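Local coordinates for putative triphosphoribosyl-dephospho-coA synthase (Archaeoglobus fulgidus DSM 4304, PDB 3H9P), which is of unconfirmed function but probably binds ATP and may make triphosphoribosyl-dephospho-CoA from it and dephospho-CoA, at residues F61-P66 against A147-D152; V77-A82 against S239-L244; L96-A101 against I131-W136. All coordinates share one frame; numbering follows the deposited sequence.

Contact 1: F61-P66 against A147-D152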
loop_
_atom_site.group_PDB
_atom_site.type_symbol
_atom_site.label_atom_id
_atom_site.label_comp_id
_atom_site.label_asym_id
_atom_site.label_seq_id
_atom_site.Cartn_x
_atom_site.Cartn_y
_atom_site.Cartn_z
ATOM N N PHE A 61 -17.179 5.930 -6.103
ATOM C CA PHE A 61 -17.676 4.989 -7.156
ATOM C C PHE A 61 -17.412 3.529 -6.912
ATOM O O PHE A 61 -18.244 2.629 -7.244
ATOM C CB PHE A 61 -17.090 5.369 -8.520
ATOM C CG PHE A 61 -17.506 6.742 -8.992
ATOM C CD1 PHE A 61 -18.813 7.204 -8.780
ATOM C CD2 PHE A 61 -16.633 7.526 -9.699
ATOM C CE1 PHE A 61 -19.226 8.415 -9.244
ATOM C CE2 PHE A 61 -17.032 8.769 -10.180
ATOM C CZ PHE A 61 -18.347 9.214 -9.938
ATOM N N LEU A 62 -16.238 3.262 -6.348
ATOM C CA LEU A 62 -15.882 1.883 -6.020
ATOM C C LEU A 62 -16.786 1.361 -4.885
ATOM O O LEU A 62 -17.062 0.169 -4.802
ATOM C CB LEU A 62 -14.398 1.788 -5.653
ATOM C CG LEU A 62 -13.776 0.450 -5.286
ATOM C CD1 LEU A 62 -14.003 -0.655 -6.361
ATOM C CD2 LEU A 62 -12.271 0.654 -4.957
ATOM N N LEU A 63 -17.205 2.266 -4.007
ATOM C CA LEU A 63 -18.153 1.946 -2.952
ATOM C C LEU A 63 -19.576 1.828 -3.519
ATOM O O LEU A 63 -20.304 0.847 -3.228
ATOM C CB LEU A 63 -18.124 2.987 -1.817
ATOM C CG LEU A 63 -16.962 3.017 -0.807
ATOM C CD1 LEU A 63 -16.990 4.278 0.077
ATOM C CD2 LEU A 63 -16.968 1.734 0.081
ATOM N N LEU A 64 -19.970 2.781 -4.348
ATOM C CA LEU A 64 -21.391 2.854 -4.759
ATOM C C LEU A 64 -21.805 1.889 -5.827
ATOM O O LEU A 64 -22.891 1.368 -5.776
ATOM C CB LEU A 64 -21.758 4.263 -5.212
ATOM C CG LEU A 64 -21.834 5.302 -4.085
ATOM C CD1 LEU A 64 -21.715 6.684 -4.762
ATOM C CD2 LEU A 64 -23.128 5.196 -3.264
ATOM N N VAL A 65 -20.935 1.634 -6.795
ATOM C CA VAL A 65 -21.310 0.763 -7.878
ATOM C C VAL A 65 -21.754 -0.637 -7.403
ATOM O O VAL A 65 -22.757 -1.168 -7.894
ATOM C CB VAL A 65 -20.197 0.789 -8.990
ATOM C CG1 VAL A 65 -20.370 -0.298 -9.970
ATOM C CG2 VAL A 65 -20.200 2.158 -9.667
ATOM N N PRO A 66 -21.031 -1.253 -6.450
ATOM C CA PRO A 66 -21.541 -2.569 -6.011
ATOM C C PRO A 66 -22.901 -2.516 -5.307
ATOM O O PRO A 66 -23.677 -3.468 -5.449
ATOM C CB PRO A 66 -20.480 -3.050 -5.021
ATOM C CG PRO A 66 -19.274 -2.374 -5.420
ATOM C CD PRO A 66 -19.702 -0.997 -5.881
ATOM N N ALA A 147 -11.659 -1.115 0.750
ATOM C CA ALA A 147 -11.367 -2.553 0.500
ATOM C C ALA A 147 -12.101 -3.449 1.492
ATOM O O ALA A 147 -12.731 -4.449 1.154
ATOM C CB ALA A 147 -9.846 -2.799 0.608
ATOM N N ARG A 148 -11.979 -3.038 2.739
ATOM C CA ARG A 148 -12.619 -3.632 3.900
ATOM C C ARG A 148 -14.165 -3.597 3.852
ATOM O O ARG A 148 -14.802 -4.571 4.228
ATOM C CB ARG A 148 -12.049 -2.878 5.089
ATOM C CG ARG A 148 -12.794 -2.870 6.399
ATOM C CD ARG A 148 -11.714 -2.635 7.380
ATOM N NE ARG A 148 -12.028 -1.651 8.383
ATOM C CZ ARG A 148 -11.104 -0.969 9.036
ATOM N NH1 ARG A 148 -9.817 -1.132 8.733
ATOM N NH2 ARG A 148 -11.473 -0.109 9.971
ATOM N N GLU A 149 -14.758 -2.496 3.388
ATOM C CA GLU A 149 -16.188 -2.453 3.023
ATOM C C GLU A 149 -16.542 -3.444 1.896
ATOM O O GLU A 149 -17.636 -4.031 1.872
ATOM C CB GLU A 149 -16.576 -1.041 2.532
ATOM C CG GLU A 149 -16.540 0.012 3.611
ATOM C CD GLU A 149 -17.646 -0.176 4.626
ATOM O OE1 GLU A 149 -18.791 0.238 4.371
ATOM O OE2 GLU A 149 -17.373 -0.760 5.672
ATOM N N LEU A 150 -15.651 -3.582 0.920
ATOM C CA LEU A 150 -15.977 -4.429 -0.201
ATOM C C LEU A 150 -15.933 -5.884 0.236
ATOM O O LEU A 150 -16.616 -6.734 -0.361
ATOM C CB LEU A 150 -15.071 -4.147 -1.411
ATOM C CG LEU A 150 -15.760 -3.231 -2.469
ATOM C CD1 LEU A 150 -16.028 -1.870 -1.920
ATOM C CD2 LEU A 150 -14.975 -3.120 -3.777
ATOM N N VAL A 151 -15.167 -6.159 1.292
ATOM C CA VAL A 151 -14.979 -7.527 1.739
ATOM C C VAL A 151 -15.914 -7.980 2.891
ATOM O O VAL A 151 -16.236 -9.136 2.979
ATOM C CB VAL A 151 -13.478 -7.819 2.089
ATOM C CG1 VAL A 151 -13.356 -9.061 2.936
ATOM C CG2 VAL A 151 -12.641 -7.981 0.809
ATOM N N ASP A 152 -16.345 -7.072 3.757
ATOM C CA ASP A 152 -17.022 -7.465 4.973
ATOM C C ASP A 152 -18.466 -7.053 4.963
ATOM O O ASP A 152 -19.028 -6.872 6.015
ATOM C CB ASP A 152 -16.362 -6.822 6.211
ATOM C CG ASP A 152 -16.538 -5.251 6.270
ATOM O OD1 ASP A 152 -17.417 -4.600 5.588
ATOM O OD2 ASP A 152 -15.760 -4.656 7.039
#

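Contact 2: V77-A82 against S239-L244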
loop_
_atom_site.group_PDB
_atom_site.type_symbol
_atom_site.label_atom_id
_atom_site.label_comp_id
_atom_site.label_asym_id
_atom_site.label_seq_id
_atom_site.Cartn_x
_atom_site.Cartn_y
_atom_site.Cartn_z
ATOM N N VAL A 77 -29.715 -3.471 4.694
ATOM C CA VAL A 77 -28.989 -4.710 4.997
ATOM C C VAL A 77 -29.047 -5.700 3.851
ATOM O O VAL A 77 -28.064 -6.348 3.553
ATOM C CB VAL A 77 -29.427 -5.339 6.331
ATOM C CG1 VAL A 77 -29.116 -6.832 6.374
ATOM C CG2 VAL A 77 -28.704 -4.661 7.484
ATOM N N ASP A 78 -30.183 -5.785 3.178
ATOM C CA ASP A 78 -30.306 -6.570 1.957
ATOM C C ASP A 78 -29.395 -6.114 0.829
ATOM O O ASP A 78 -28.888 -6.955 0.090
ATOM C CB ASP A 78 -31.748 -6.603 1.488
ATOM C CG ASP A 78 -32.627 -7.309 2.465
ATOM O OD1 ASP A 78 -32.169 -8.342 3.033
ATOM O OD2 ASP A 78 -33.759 -6.814 2.706
ATOM N N ILE A 79 -29.184 -4.811 0.682
ATOM C CA ILE A 79 -28.406 -4.325 -0.460
ATOM C C ILE A 79 -26.960 -4.695 -0.229
ATOM O O ILE A 79 -26.278 -5.249 -1.101
ATOM C CB ILE A 79 -28.485 -2.794 -0.607
ATOM C CG1 ILE A 79 -29.941 -2.297 -0.682
ATOM C CG2 ILE A 79 -27.622 -2.295 -1.813
ATOM C CD1 ILE A 79 -30.708 -2.807 -1.806
ATOM N N ALA A 80 -26.505 -4.420 0.991
ATOM C CA ALA A 80 -25.114 -4.627 1.367
ATOM C C ALA A 80 -24.706 -6.098 1.186
ATOM O O ALA A 80 -23.661 -6.367 0.577
ATOM C CB ALA A 80 -24.879 -4.152 2.829
ATOM N N GLU A 81 -25.540 -7.026 1.704
ATOM C CA GLU A 81 -25.350 -8.479 1.551
ATOM C C GLU A 81 -25.322 -8.944 0.095
ATOM O O GLU A 81 -24.495 -9.764 -0.275
ATOM C CB GLU A 81 -26.421 -9.303 2.337
ATOM C CG GLU A 81 -26.188 -10.833 2.273
ATOM C CD GLU A 81 -27.208 -11.734 3.032
ATOM O OE1 GLU A 81 -28.305 -11.268 3.461
ATOM O OE2 GLU A 81 -26.898 -12.948 3.193
ATOM N N ALA A 82 -26.246 -8.438 -0.717
ATOM C CA ALA A 82 -26.333 -8.835 -2.121
ATOM C C ALA A 82 -25.150 -8.274 -2.882
ATOM O O ALA A 82 -24.648 -8.907 -3.808
ATOM C CB ALA A 82 -27.652 -8.332 -2.726
ATOM N N SER A 239 -23.037 5.655 2.806
ATOM C CA SER A 239 -23.984 5.660 3.924
ATOM C C SER A 239 -25.323 6.346 3.567
ATOM O O SER A 239 -26.366 5.867 3.987
ATOM C CB SER A 239 -23.392 6.380 5.150
ATOM O OG SER A 239 -22.357 5.640 5.721
ATOM N N ILE A 240 -25.257 7.484 2.854
ATOM C CA ILE A 240 -26.434 8.188 2.374
ATOM C C ILE A 240 -27.236 7.272 1.465
ATOM O O ILE A 240 -28.434 7.149 1.614
ATOM C CB ILE A 240 -26.081 9.513 1.605
ATOM C CG1 ILE A 240 -25.504 10.583 2.545
ATOM C CG2 ILE A 240 -27.342 10.111 0.931
ATOM C CD1 ILE A 240 -24.872 11.789 1.831
ATOM N N PHE A 241 -26.555 6.614 0.530
ATOM C CA PHE A 241 -27.213 5.693 -0.359
ATOM C C PHE A 241 -27.964 4.608 0.410
ATOM O O PHE A 241 -29.119 4.356 0.139
ATOM C CB PHE A 241 -26.298 5.067 -1.428
ATOM C CG PHE A 241 -27.073 4.141 -2.381
ATOM C CD1 PHE A 241 -27.856 4.665 -3.401
ATOM C CD2 PHE A 241 -27.119 2.769 -2.163
ATOM C CE1 PHE A 241 -28.636 3.837 -4.237
ATOM C CE2 PHE A 241 -27.890 1.922 -2.991
ATOM C CZ PHE A 241 -28.658 2.463 -4.026
ATOM N N LEU A 242 -27.306 3.949 1.347
ATOM C CA LEU A 242 -28.032 2.957 2.163
ATOM C C LEU A 242 -29.202 3.545 2.947
ATOM O O LEU A 242 -30.291 2.957 2.967
ATOM C CB LEU A 242 -27.088 2.174 3.081
ATOM C CG LEU A 242 -26.068 1.351 2.286
ATOM C CD1 LEU A 242 -24.995 0.676 3.166
ATOM C CD2 LEU A 242 -26.804 0.314 1.407
ATOM N N ALA A 243 -29.014 4.718 3.549
ATOM C CA ALA A 243 -30.098 5.304 4.352
ATOM C C ALA A 243 -31.331 5.626 3.487
ATOM O O ALA A 243 -32.500 5.464 3.940
ATOM C CB ALA A 243 -29.606 6.546 5.124
ATOM N N LEU A 244 -31.055 6.101 2.263
ATOM C CA LEU A 244 -32.105 6.384 1.252
ATOM C C LEU A 244 -32.896 5.145 0.899
ATOM O O LEU A 244 -34.137 5.183 0.818
ATOM C CB LEU A 244 -31.505 6.934 -0.043
ATOM C CG LEU A 244 -30.905 8.339 0.033
ATOM C CD1 LEU A 244 -30.304 8.698 -1.291
ATOM C CD2 LEU A 244 -31.966 9.379 0.459
#

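Contact 3: L96-A101 against I131-W136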
loop_
_atom_site.group_PDB
_atom_site.type_symbol
_atom_site.label_atom_id
_atom_site.label_comp_id
_atom_site.label_asym_id
_atom_site.label_seq_id
_atom_site.Cartn_x
_atom_site.Cartn_y
_atom_site.Cartn_z
ATOM N N LEU A 96 -9.363 -5.733 -13.251
ATOM C CA LEU A 96 -8.620 -5.029 -14.288
ATOM C C LEU A 96 -9.297 -3.688 -14.647
ATOM O O LEU A 96 -8.630 -2.658 -14.744
ATOM C CB LEU A 96 -8.466 -5.937 -15.542
ATOM C CG LEU A 96 -7.510 -7.134 -15.430
ATOM C CD1 LEU A 96 -7.454 -8.014 -16.711
ATOM C CD2 LEU A 96 -6.094 -6.675 -15.077
ATOM N N SER A 97 -10.616 -3.716 -14.850
ATOM C CA SER A 97 -11.390 -2.493 -15.017
ATOM C C SER A 97 -11.233 -1.575 -13.810
ATOM O O SER A 97 -11.005 -0.378 -13.959
ATOM C CB SER A 97 -12.862 -2.813 -15.176
ATOM O OG SER A 97 -13.080 -3.436 -16.413
ATOM N N VAL A 98 -11.328 -2.131 -12.614
ATOM C CA VAL A 98 -11.198 -1.268 -11.472
ATOM C C VAL A 98 -9.808 -0.613 -11.428
ATOM O O VAL A 98 -9.703 0.596 -11.175
ATOM C CB VAL A 98 -11.561 -1.992 -10.171
ATOM C CG1 VAL A 98 -11.148 -1.184 -8.944
ATOM C CG2 VAL A 98 -13.068 -2.243 -10.139
ATOM N N LEU A 99 -8.767 -1.408 -11.693
ATOM C CA LEU A 99 -7.394 -0.927 -11.760
ATOM C C LEU A 99 -7.174 0.168 -12.822
ATOM O O LEU A 99 -6.579 1.214 -12.540
ATOM C CB LEU A 99 -6.437 -2.112 -11.964
ATOM C CG LEU A 99 -4.929 -1.857 -11.875
ATOM C CD1 LEU A 99 -4.563 -1.026 -10.631
ATOM C CD2 LEU A 99 -4.186 -3.183 -11.839
ATOM N N GLU A 100 -7.676 -0.053 -14.030
ATOM C CA GLU A 100 -7.705 0.998 -15.039
ATOM C C GLU A 100 -8.477 2.254 -14.597
ATOM O O GLU A 100 -8.054 3.366 -14.868
ATOM C CB GLU A 100 -8.278 0.460 -16.342
ATOM C CG GLU A 100 -8.282 1.497 -17.455
ATOM C CD GLU A 100 -9.013 1.036 -18.678
ATOM O OE1 GLU A 100 -9.212 -0.202 -18.807
ATOM O OE2 GLU A 100 -9.378 1.900 -19.520
ATOM N N ALA A 101 -9.589 2.082 -13.880
ATOM C CA ALA A 101 -10.351 3.235 -13.367
ATOM C C ALA A 101 -9.529 4.064 -12.365
ATOM O O ALA A 101 -9.597 5.315 -12.346
ATOM C CB ALA A 101 -11.708 2.781 -12.732
ATOM N N ILE A 131 -7.652 -13.276 -10.269
ATOM C CA ILE A 131 -7.985 -12.668 -8.997
ATOM C C ILE A 131 -9.136 -11.709 -9.188
ATOM O O ILE A 131 -8.986 -10.614 -9.777
ATOM C CB ILE A 131 -6.776 -11.994 -8.305
ATOM C CG1 ILE A 131 -5.623 -13.006 -8.190
ATOM C CG2 ILE A 131 -7.195 -11.455 -6.953
ATOM C CD1 ILE A 131 -4.361 -12.534 -7.393
ATOM N N ASN A 132 -10.298 -12.124 -8.693
ATOM C CA ASN A 132 -11.465 -11.306 -8.843
ATOM C C ASN A 132 -11.422 -10.084 -7.903
ATOM O O ASN A 132 -10.496 -9.910 -7.108
ATOM C CB ASN A 132 -12.725 -12.151 -8.744
ATOM C CG ASN A 132 -13.207 -12.357 -7.325
ATOM O OD1 ASN A 132 -12.745 -11.746 -6.378
ATOM N ND2 ASN A 132 -14.189 -13.226 -7.190
ATOM N N LEU A 133 -12.407 -9.219 -7.995
ATOM C CA LEU A 133 -12.286 -7.942 -7.320
ATOM C C LEU A 133 -12.380 -8.156 -5.816
ATOM O O LEU A 133 -11.794 -7.425 -5.031
ATOM C CB LEU A 133 -13.377 -7.008 -7.796
ATOM C CG LEU A 133 -13.483 -5.627 -7.158
ATOM C CD1 LEU A 133 -12.165 -4.787 -7.414
ATOM C CD2 LEU A 133 -14.715 -4.976 -7.778
ATOM N N TYR A 134 -13.125 -9.188 -5.433
ATOM C CA TYR A 134 -13.331 -9.511 -4.030
ATOM C C TYR A 134 -12.025 -9.994 -3.436
ATOM O O TYR A 134 -11.577 -9.477 -2.404
ATOM C CB TYR A 134 -14.419 -10.562 -3.897
ATOM C CG TYR A 134 -14.711 -10.954 -2.481
ATOM C CD1 TYR A 134 -15.454 -10.109 -1.663
ATOM C CD2 TYR A 134 -14.277 -12.188 -1.960
ATOM C CE1 TYR A 134 -15.767 -10.453 -0.370
ATOM C CE2 TYR A 134 -14.583 -12.551 -0.629
ATOM C CZ TYR A 134 -15.338 -11.662 0.145
ATOM O OH TYR A 134 -15.671 -11.925 1.437
ATOM N N GLU A 135 -11.420 -10.968 -4.112
ATOM C CA GLU A 135 -10.158 -11.592 -3.669
ATOM C C GLU A 135 -9.043 -10.563 -3.614
ATOM O O GLU A 135 -8.268 -10.528 -2.677
ATOM C CB GLU A 135 -9.781 -12.774 -4.570
ATOM C CG GLU A 135 -10.888 -13.822 -4.627
ATOM C CD GLU A 135 -10.796 -14.800 -5.804
ATOM O OE1 GLU A 135 -10.419 -14.421 -6.942
ATOM O OE2 GLU A 135 -11.130 -15.982 -5.589
ATOM N N TRP A 136 -8.978 -9.721 -4.627
ATOM C CA TRP A 136 -8.017 -8.642 -4.648
ATOM C C TRP A 136 -8.156 -7.820 -3.370
ATOM O O TRP A 136 -7.187 -7.658 -2.623
ATOM C CB TRP A 136 -8.250 -7.767 -5.875
ATOM C CG TRP A 136 -7.093 -6.873 -6.188
ATOM C CD1 TRP A 136 -5.803 -7.029 -5.780
ATOM C CD2 TRP A 136 -7.108 -5.718 -7.034
ATOM N NE1 TRP A 136 -5.018 -6.025 -6.285
ATOM C CE2 TRP A 136 -5.786 -5.211 -7.070
ATOM C CE3 TRP A 136 -8.118 -5.050 -7.759
ATOM C CZ2 TRP A 136 -5.431 -4.059 -7.802
ATOM C CZ3 TRP A 136 -7.769 -3.884 -8.490
ATOM C CH2 TRP A 136 -6.434 -3.407 -8.500
#

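Contact 1: F61-P66 against A147-D152
The helix carrying Leu62 and Leu63 runs almost parallel to the one carrying Leu150, the axes of 61-66 and 147-151 lying 10.2 Å apart at 14°. This is helix-to-helix packing in the interior of an all-helical CitG-family fold. Leu63 and Leu150 mark the register, with 7.3 Å between their CA atoms, a spacing that leucines can bridge without forcing the backbones together. Leu150 supplies the largest share of the contact: its CB bond points at helix 58-68, and its two methyls spread over the turn beginning at Leu62. Leu62 comes to meet it across its path, the two side chains standing at about a right angle, and Leu62 CD1 lies 3.7 Å from Leu150 CD2. The first torsion of Leu62 (chi1 -179°) sets its CG opposite the backbone N and brings the branch to this side. At the next residue, Leu63 CD2 rests on the aliphatic start of Glu149, 3.7 Å from Glu149 CB. Glu149 suits this mixed position because its chain bends at chi2 (-70°): the methylenes stay in the leucine layer, while the buried carboxylate turns to Ile156 N and Ser157 OG, which satisfy its two oxygens. Helix 230-246 adds Asp234 and Ser238 beside Leu63. Helix 58-68 is kinked at Pro66, whose N has no hydrogen to give the preceding turn, and Leu150 CD1 sits 3.7 Å from Leu62 O.

Contact 2: V77-A82 against S239-L244
Ile79 and Leu242 are brought together by two first torsions. In Ile79, chi1 of -55° places CG1 beside the backbone N and swings CG2 to the position opposite that N; in Leu242, chi1 of -63° sets CG opposite its own carbonyl carbon, so that the end of the side chain leans nearer to helix 76-88 than its CB direction alone would suggest. The result is a light hydrophobic touch between helices 76-88 and 230-246, packed in the manner of an all-helical fold. The closest pair is Ile79 CB and Leu242 CD2, 4.1 Å apart, a distance of relaxed van der Waals packing between the branch point of one residue and a methyl of the other. Isoleucine suits the place because its branching at CB offers bulk close to the backbone, where the leucine methyl arrives, and a second arm for another partner. That arm is CG2, which lies near the plane of the Phe241 ring, at its edge, 4.4 Å from Phe241 CE2. The phenylalanine thus presents its rim to the methyl, and its faces are not used by Ile79. Ile79 and Leu242 also have the nearest CA atoms, 7.7 Å apart. Two further helices close in around these side chains. Helix 58-68 flanks Phe241 with Leu64, Leu67 and Ile68, and its Leu67 also meets Ile79; helix 155-167 lies against Leu242 through Ser157 and Ala161, while its Ile158 reaches Ala80.

Contact 3: L96-A101 against I131-W136
A single ring carbon, CH2 of Trp136, touches all four side-chain carbons of Leu99: CB and CD1 at 3.7 Å each, CG and CD2 at 4.0 Å. Leucine fits because its fork can wrap this corner of the indole, and the two side chains stand at about a right angle, the leucine approaching the ring on a slant. The first torsion of Trp136 (chi1 -164°) carries the indole away from its own backbone N and sends its six-membered ring over to helix 92-105. The neighbouring Trp136 CZ3 lies 4.3 Å from Val98 CG1. Val98 in turn spreads its methyls against Leu133, crossing it steeply, with Val98 CG2 3.8 Å from Leu133 CD1. Leu133 and Trp136 sit about one turn apart in the first turn of helix 133-138, and the start of that helix is fixed by a capping box. Asn132, the N-cap, takes the amide of Glu135 on its OD1 at 2.7 Å, almost straight at 173°, with a weak second bond from Tyr134 N. Glu135 repays it: its OE1 accepts from Asn132 N at 2.9 Å, on the anti side of the carboxylate. The same OE1 forms a salt bridge with Lys129 of the second subunit, so the cap lies where the two chains meet. Reducing Trp136 to an alanine would probably open a gap beside Leu99 and Val98 and leave the Leu99 side chain less firmly held on that side. Ile126 of helix 118-129 touches both Trp136 and Leu99.

Overall arrangement
Contacts 1 and 2 are buried, contact 1 the more central, its centre about 7 Å from the centre of the chain, against about 13 Å for that of contact 2, while contact 3 is partly buried. Helix 230-246, which forms half of contact 2, also flanks contact 1, where Leu64 CD2 meets Phe241 CB at 3.7 Å. Contact 3 joins contact 1 through Leu62 on Val98 and a probable hydrogen bond between Tyr134 OH and Val151 O; contacts 2 and 3 do not touch. All three pack apolar side chains, but contact 1 buries a carboxylate, contact 2 is wholly hydrocarbon, and contact 3, whose Glu135 is salt-bridged to Lys129 of the second subunit, adds a polar helix cap.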